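Local structure of fiber protein (Duck adenovirus 1, 6ITX) at residues A[112-117]-A[146-151]; A[176-181]-A[214-219]; A[239-244]-A[287-292]. The protein serves in viral attachment to host cells, probably binding receptors through the C-terminal head domain of the fiber, the part described here. All blocks are in the same frame, centred on the assembly; numbering follows the deposited sequence.

Interaction 1 of 3, residues A[112-117]-A[146-151]; sequences ASCPQN and GYWFTG
C114 holds SG beside its backbone N and anti to the carbonyl carbon (chi1 -58°). F149 sets its CG between its own backbone N and carbonyl carbon (chi1 59°). These two torsions bring the sulfur and the phenyl ring together. The result is a Cys sulfur-aromatic contact on strand 110-114 of the fiber head, a mostly beta domain. The partner segment, 146-151, lies in the loop between strands 134-144 and 160-165. C114 CB comes nearest, 3.5 Å from F149 CE2. C114 SG lies 3.7 Å from the same CE2 atom and in the plane of the ring, at its edge. It is therefore the CD2-CE2 side of F149 that meets the cysteine. The sulfur makes a second sulfur-aromatic contact, with W148. C114 SG is 4.8 Å from the centroid of the six-membered ring of W148 and 42° off the ring normal, an oblique approach. The two aromatic neighbours also pack on each other: W148 CD1 sits over one face of F149, 3.5 Å above the plane and offset toward the rim.

More aromatic residues surround the pair. F279 meets the rings of both W148 and F149, nearly parallel to W148, and F278 meets W148 edge-to-face. C114 also packs on A120 of strand 118-131 and F161 of strand 160-165. The loop is thus laid against strand 110-114 and its neighbours through apolar surface, with C114 and W148 both buried. F149 is partly exposed. On the indole side the nearest atom to the cysteine is W148 CZ2, 4.0 Å from C114 SG.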
# COMPACT_ATOMS: atom_id res chain seq x y z
N ALA A 112 -6.10 0.86 24.06
CA ALA A 112 -5.10 0.06 23.36
C ALA A 112 -4.52 -0.96 24.32
O ALA A 112 -4.09 -0.59 25.42
CB ALA A 112 -3.96 0.93 22.81
N SER A 113 -4.51 -2.22 23.91
CA SER A 113 -3.88 -3.26 24.72
C SER A 113 -2.42 -3.40 24.32
O SER A 113 -2.07 -3.30 23.15
CB SER A 113 -4.64 -4.58 24.57
OG SER A 113 -4.04 -5.59 25.37
N CYS A 114 -1.56 -3.63 25.31
CA CYS A 114 -0.12 -3.61 25.15
C CYS A 114 0.50 -4.91 25.65
O CYS A 114 -0.13 -5.70 26.36
CB CYS A 114 0.48 -2.41 25.91
SG CYS A 114 -0.17 -0.77 25.39
N PRO A 115 1.76 -5.17 25.30
CA PRO A 115 2.41 -6.42 25.72
C PRO A 115 2.36 -6.63 27.23
O PRO A 115 2.32 -5.69 28.02
CB PRO A 115 3.85 -6.24 25.24
CG PRO A 115 3.73 -5.34 24.10
CD PRO A 115 2.64 -4.39 24.41
N GLN A 116 2.41 -7.90 27.63
CA GLN A 116 2.56 -8.28 29.04
C GLN A 116 1.49 -7.64 29.92
O GLN A 116 1.78 -7.12 31.00
CB GLN A 116 3.96 -7.95 29.56
CG GLN A 116 5.08 -8.11 28.54
CD GLN A 116 6.45 -7.76 29.13
OE1 GLN A 116 7.09 -8.60 29.76
NE2 GLN A 116 6.88 -6.51 28.93
N ASN A 117 0.25 -7.68 29.42
CA ASN A 117 -0.93 -7.34 30.22
C ASN A 117 -0.89 -5.89 30.71
O ASN A 117 -1.35 -5.56 31.80
CB ASN A 117 -1.08 -8.33 31.38
CG ASN A 117 -2.39 -8.15 32.16
OD1 ASN A 117 -2.44 -8.42 33.37
ND2 ASN A 117 -3.45 -7.67 31.48
N GLY A 146 1.67 10.22 29.52
CA GLY A 146 0.84 10.33 30.71
C GLY A 146 -0.29 9.32 30.70
O GLY A 146 -0.60 8.72 31.73
N TYR A 147 -0.88 9.10 29.53
CA TYR A 147 -1.93 8.12 29.37
C TYR A 147 -1.40 6.78 28.87
O TYR A 147 -2.18 5.94 28.40
CB TYR A 147 -2.98 8.66 28.43
CG TYR A 147 -3.79 9.73 29.08
CD1 TYR A 147 -4.74 9.41 30.06
CD2 TYR A 147 -3.61 11.06 28.76
CE1 TYR A 147 -5.49 10.39 30.67
CE2 TYR A 147 -4.35 12.05 29.36
CZ TYR A 147 -5.29 11.72 30.31
OH TYR A 147 -6.02 12.72 30.90
N TRP A 148 -0.10 6.57 28.96
CA TRP A 148 0.50 5.28 28.66
C TRP A 148 0.89 4.62 29.96
O TRP A 148 1.00 5.27 31.00
CB TRP A 148 1.74 5.45 27.77
CG TRP A 148 1.97 4.32 26.85
CD1 TRP A 148 2.77 3.23 27.08
CD2 TRP A 148 1.42 4.15 25.54
NE1 TRP A 148 2.73 2.39 25.99
CE2 TRP A 148 1.91 2.93 25.04
CE3 TRP A 148 0.55 4.91 24.75
CZ2 TRP A 148 1.56 2.45 23.78
CZ3 TRP A 148 0.21 4.43 23.50
CH2 TRP A 148 0.72 3.22 23.03
N PHE A 149 1.10 3.31 29.92
CA PHE A 149 1.47 2.63 31.14
C PHE A 149 2.84 3.14 31.57
O PHE A 149 3.46 3.97 30.88
CB PHE A 149 1.45 1.12 30.94
CG PHE A 149 2.37 0.61 29.85
CD1 PHE A 149 3.75 0.53 30.06
CD2 PHE A 149 1.85 0.19 28.64
CE1 PHE A 149 4.59 0.06 29.07
CE2 PHE A 149 2.69 -0.29 27.64
CZ PHE A 149 4.06 -0.35 27.85
N THR A 150 3.31 2.65 32.71
CA THR A 150 4.60 3.06 33.26
C THR A 150 5.41 1.83 33.63
O THR A 150 4.87 0.87 34.16
CB THR A 150 4.41 3.97 34.50
OG1 THR A 150 3.51 5.04 34.18
CG2 THR A 150 5.76 4.56 34.96
N GLY A 151 6.70 1.87 33.32
CA GLY A 151 7.68 0.83 33.54
C GLY A 151 8.12 0.16 32.24
O GLY A 151 7.36 0.08 31.26

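Interaction 2 of 3, residues A[176-181]-A[214-219]; sequences NLSGWP and GNFYKE
S178 OG is held by two backbone groups: it accepts a hydrogen bond from V164 N of strand 160-165 and is also bonded to F111 O of strand 110-114. The backbone of S178 is bonded to F111 as well. Toward the other segment the hydroxyl makes a loose contact: S178 OG lies obliquely to the F216 ring, 4.5 Å from its CZ. L177 makes the larger contact. L177 CD2 stands over one face of F216 in a CH-pi contact, 4.3 Å from the ring centroid and 14° off the normal. L177 CB adds a second touch over that ring, 4.1 Å from F216 CE2.

The leucine and serine are the central residues of a type I beta turn from N176 to G179, closed by G179 N bonded to N176 O. In this beta-rich fiber head the turn belongs to the loop between strands 160-165 and 184-187, and F216 to the loop after strand 208-210. The N176 side chain bonds the backbone of W180, just after the turn. W180 N donates to N176 OD1 over 3.1 Å, from above the carbonyl plane, while N176 ND2 donates to W180 O at 2.8 Å. F216 is buried, with F111, S113 and V164 packed around it. Its CG sits between the backbone N and the carbonyl carbon (chi1 65°), which directs the ring toward L177.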
# COMPACT_ATOMS: atom_id res chain seq x y z
N ASN A 176 -16.61 -3.71 20.38
CA ASN A 176 -15.93 -2.42 20.39
C ASN A 176 -14.90 -2.39 21.51
O ASN A 176 -14.97 -1.53 22.40
CB ASN A 176 -16.94 -1.29 20.54
CG ASN A 176 -16.42 0.01 19.99
OD1 ASN A 176 -15.30 0.08 19.53
ND2 ASN A 176 -17.25 1.05 20.02
N LEU A 177 -13.93 -3.32 21.46
CA LEU A 177 -12.96 -3.45 22.54
C LEU A 177 -12.16 -2.17 22.77
O LEU A 177 -11.70 -1.93 23.89
CB LEU A 177 -12.00 -4.60 22.26
CG LEU A 177 -12.40 -6.00 22.69
CD1 LEU A 177 -13.89 -6.24 22.54
CD2 LEU A 177 -11.61 -7.01 21.88
N SER A 178 -11.95 -1.36 21.74
CA SER A 178 -11.16 -0.15 21.93
C SER A 178 -12.01 1.04 22.32
O SER A 178 -11.46 2.10 22.64
CB SER A 178 -10.36 0.18 20.66
OG SER A 178 -9.36 -0.81 20.42
N GLY A 179 -13.33 0.89 22.31
CA GLY A 179 -14.25 1.93 22.73
C GLY A 179 -14.37 3.09 21.78
O GLY A 179 -14.48 4.23 22.23
N TRP A 180 -14.35 2.86 20.48
CA TRP A 180 -14.52 3.96 19.55
C TRP A 180 -15.94 4.49 19.68
O TRP A 180 -16.83 3.77 20.13
CB TRP A 180 -14.25 3.54 18.10
CG TRP A 180 -12.79 3.21 17.80
CD1 TRP A 180 -12.20 1.99 17.93
CD2 TRP A 180 -11.77 4.10 17.32
NE1 TRP A 180 -10.87 2.06 17.57
CE2 TRP A 180 -10.58 3.35 17.19
CE3 TRP A 180 -11.74 5.47 17.00
CZ2 TRP A 180 -9.38 3.91 16.74
CZ3 TRP A 180 -10.54 6.03 16.56
CH2 TRP A 180 -9.37 5.25 16.44
N PRO A 181 -16.17 5.76 19.36
CA PRO A 181 -17.55 6.24 19.25
C PRO A 181 -18.26 5.54 18.10
O PRO A 181 -17.67 4.75 17.35
CB PRO A 181 -17.39 7.74 18.98
CG PRO A 181 -16.04 8.08 19.53
CD PRO A 181 -15.19 6.86 19.25
N GLY A 214 -8.68 -6.96 29.21
CA GLY A 214 -7.72 -5.93 28.86
C GLY A 214 -6.38 -6.42 28.36
O GLY A 214 -5.54 -5.59 28.01
N ASN A 215 -6.14 -7.73 28.34
CA ASN A 215 -4.92 -8.25 27.75
C ASN A 215 -5.21 -8.92 26.41
O ASN A 215 -4.59 -9.91 26.05
CB ASN A 215 -4.21 -9.21 28.71
CG ASN A 215 -5.07 -10.41 29.10
OD1 ASN A 215 -6.29 -10.44 28.88
ND2 ASN A 215 -4.42 -11.43 29.67
N PHE A 216 -6.14 -8.37 25.65
CA PHE A 216 -6.38 -8.96 24.34
C PHE A 216 -5.25 -8.68 23.35
O PHE A 216 -5.40 -8.96 22.14
CB PHE A 216 -7.70 -8.45 23.75
CG PHE A 216 -7.71 -6.97 23.45
CD1 PHE A 216 -7.21 -6.49 22.25
CD2 PHE A 216 -8.27 -6.07 24.34
CE1 PHE A 216 -7.23 -5.12 21.96
CE2 PHE A 216 -8.31 -4.72 24.05
CZ PHE A 216 -7.79 -4.24 22.86
N TYR A 217 -4.15 -8.10 23.79
CA TYR A 217 -3.08 -7.78 22.88
C TYR A 217 -2.54 -9.05 22.23
O TYR A 217 -2.29 -10.04 22.92
CB TYR A 217 -1.97 -7.04 23.63
CG TYR A 217 -0.73 -6.89 22.81
CD1 TYR A 217 -0.62 -5.85 21.89
CD2 TYR A 217 0.33 -7.80 22.91
CE1 TYR A 217 0.51 -5.71 21.12
CE2 TYR A 217 1.46 -7.65 22.13
CZ TYR A 217 1.53 -6.62 21.24
OH TYR A 217 2.65 -6.48 20.47
N LYS A 218 -2.39 -9.02 20.91
CA LYS A 218 -1.80 -10.11 20.13
C LYS A 218 -0.61 -9.56 19.36
O LYS A 218 -0.77 -8.61 18.59
CB LYS A 218 -2.82 -10.73 19.16
CG LYS A 218 -3.95 -11.54 19.84
CD LYS A 218 -3.49 -12.91 20.32
CE LYS A 218 -4.66 -13.78 20.77
NZ LYS A 218 -4.41 -15.26 20.59
N GLU A 219 0.58 -10.12 19.60
CA GLU A 219 1.76 -9.75 18.82
C GLU A 219 1.53 -10.17 17.37
O GLU A 219 0.82 -11.14 17.09
CB GLU A 219 3.02 -10.42 19.40
CG GLU A 219 4.38 -9.73 19.03
CD GLU A 219 4.52 -8.28 19.58
OE1 GLU A 219 4.68 -7.33 18.75
OE2 GLU A 219 4.49 -8.08 20.84

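Interaction 3 of 3, residues A[239-244]-A[287-292]; sequences MNFTGG and TFFLTP
F241 and F289 form the close part of this contact. F241 CZ lies 3.5 Å from F289 CB and F241 CE2 lies 3.8 Å from the same carbon. The outer end of the F241 ring thus comes closest to CB of F289 and lies obliquely to its ring, and the two side chains run at about a right angle. F289 keeps its CG between the backbone N and the carbonyl carbon (chi1 72°). This leads its ring away from F241 and toward F278 and I269. Within its own segment M239 CB stands 3.4 Å above one face of F241, offset toward the rim.

M239 makes a looser second touch. The bend at chi2 (-53°) leaves M239 SD 3.8 Å from T287 CG2. M239 CG also passes F288 O at 4.1 Å. T287 meets M239 with its methyl, CG2, while its OG1 is hydrogen-bonded to P284 O. F288 is at the margin: it points away from 239-244 and is partly exposed. L290 also points away. It packs on N205 of a second subunit, and L290 O accepts a hydrogen bond from N206 ND2 of that subunit.

The two segments belong to strands 241-253 and 288-299, which are not paired with each other. Each pairs antiparallel with strand 226-235, whose C232 and P233 touch F241. Strand 262-271 continues the sheet beside 241-253, and strand 134-144 continues it beside 288-299.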
# COMPACT_ATOMS: atom_id res chain seq x y z
N MET A 239 12.14 11.96 21.05
CA MET A 239 11.68 10.57 20.89
C MET A 239 12.59 9.76 19.95
O MET A 239 12.81 8.57 20.19
CB MET A 239 10.23 10.55 20.39
CG MET A 239 9.20 10.99 21.46
SD MET A 239 9.36 10.07 23.04
CE MET A 239 8.79 8.45 22.52
N ASN A 240 13.13 10.39 18.89
CA ASN A 240 14.08 9.79 17.95
C ASN A 240 13.52 8.54 17.28
O ASN A 240 14.15 7.48 17.26
CB ASN A 240 15.42 9.45 18.62
CG ASN A 240 16.13 10.69 19.21
OD1 ASN A 240 16.79 10.59 20.24
ND2 ASN A 240 15.98 11.84 18.58
N PHE A 241 12.32 8.68 16.71
CA PHE A 241 11.71 7.54 16.03
C PHE A 241 12.50 7.15 14.79
O PHE A 241 13.04 7.99 14.07
CB PHE A 241 10.27 7.85 15.63
CG PHE A 241 9.37 8.07 16.79
CD1 PHE A 241 9.13 7.05 17.71
CD2 PHE A 241 8.74 9.30 16.98
CE1 PHE A 241 8.28 7.25 18.80
CE2 PHE A 241 7.90 9.50 18.07
CZ PHE A 241 7.68 8.47 18.99
N THR A 242 12.55 5.84 14.53
CA THR A 242 13.24 5.31 13.37
C THR A 242 12.34 4.57 12.41
O THR A 242 12.76 4.33 11.27
CB THR A 242 14.37 4.36 13.80
OG1 THR A 242 13.84 3.38 14.70
CG2 THR A 242 15.49 5.14 14.46
N GLY A 243 11.12 4.22 12.80
CA GLY A 243 10.22 3.55 11.88
C GLY A 243 8.99 3.03 12.59
O GLY A 243 8.85 3.11 13.82
N GLY A 244 8.10 2.47 11.79
CA GLY A 244 6.83 2.01 12.31
C GLY A 244 6.18 1.04 11.36
O GLY A 244 6.36 1.13 10.14
N THR A 287 4.65 14.52 26.85
CA THR A 287 5.36 13.85 25.78
C THR A 287 4.38 13.04 24.95
O THR A 287 3.51 12.34 25.49
CB THR A 287 6.44 12.95 26.34
OG1 THR A 287 7.31 13.72 27.18
CG2 THR A 287 7.24 12.33 25.22
N PHE A 288 4.52 13.14 23.62
CA PHE A 288 3.53 12.60 22.70
C PHE A 288 4.18 12.01 21.46
O PHE A 288 5.31 12.37 21.08
CB PHE A 288 2.55 13.67 22.26
CG PHE A 288 3.12 14.58 21.20
CD1 PHE A 288 4.09 15.52 21.51
CD2 PHE A 288 2.69 14.50 19.88
CE1 PHE A 288 4.60 16.37 20.54
CE2 PHE A 288 3.21 15.34 18.91
CZ PHE A 288 4.16 16.28 19.25
N PHE A 289 3.44 11.11 20.82
CA PHE A 289 3.70 10.71 19.45
C PHE A 289 2.39 10.81 18.67
O PHE A 289 1.29 10.80 19.25
CB PHE A 289 4.35 9.31 19.34
CG PHE A 289 3.43 8.12 19.65
CD1 PHE A 289 2.45 7.71 18.74
CD2 PHE A 289 3.62 7.37 20.79
CE1 PHE A 289 1.64 6.60 19.02
CE2 PHE A 289 2.82 6.26 21.07
CZ PHE A 289 1.84 5.87 20.19
N LEU A 290 2.54 10.97 17.36
CA LEU A 290 1.39 11.21 16.48
C LEU A 290 1.74 10.64 15.11
O LEU A 290 2.62 11.15 14.41
CB LEU A 290 1.07 12.70 16.40
CG LEU A 290 0.14 13.18 15.28
CD1 LEU A 290 -1.30 12.83 15.58
CD2 LEU A 290 0.29 14.65 15.04
N THR A 291 1.08 9.55 14.75
CA THR A 291 1.26 8.98 13.43
C THR A 291 0.61 9.89 12.38
O THR A 291 -0.36 10.60 12.67
CB THR A 291 0.62 7.58 13.35
OG1 THR A 291 -0.78 7.69 13.05
CG2 THR A 291 0.79 6.84 14.68
N PRO A 292 1.11 9.88 11.15
CA PRO A 292 0.34 10.43 10.06
C PRO A 292 -0.90 9.59 9.90
O PRO A 292 -1.09 8.62 10.66
CB PRO A 292 1.28 10.30 8.85
CG PRO A 292 2.03 9.04 9.13
CD PRO A 292 2.23 9.04 10.65

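The three contacts follow one another along the chain and neither nest nor cross. Interaction 1 closes around the hairpin of strands 118-131 and 134-144. Interaction 2 then closes a longer excursion holding strand 184-187, helix 200-203 and strand 208-210. Interaction 3 comes last and closes around most of strand 241-253, strand 262-271 and the loop after it. Interactions 1 and 2 touch: S113 OG is probably hydrogen-bonded to G214 O, 3.0 Å away. Interactions 1 and 3 meet where W148 CZ3 lies 4.0 Å from F289 CZ. Interactions 2 and 3 stay apart, about 10 Å between nearest atoms. Interaction 1 thus lies between the two, touching loop 214-219 on one hand and strand 288-299 on the other.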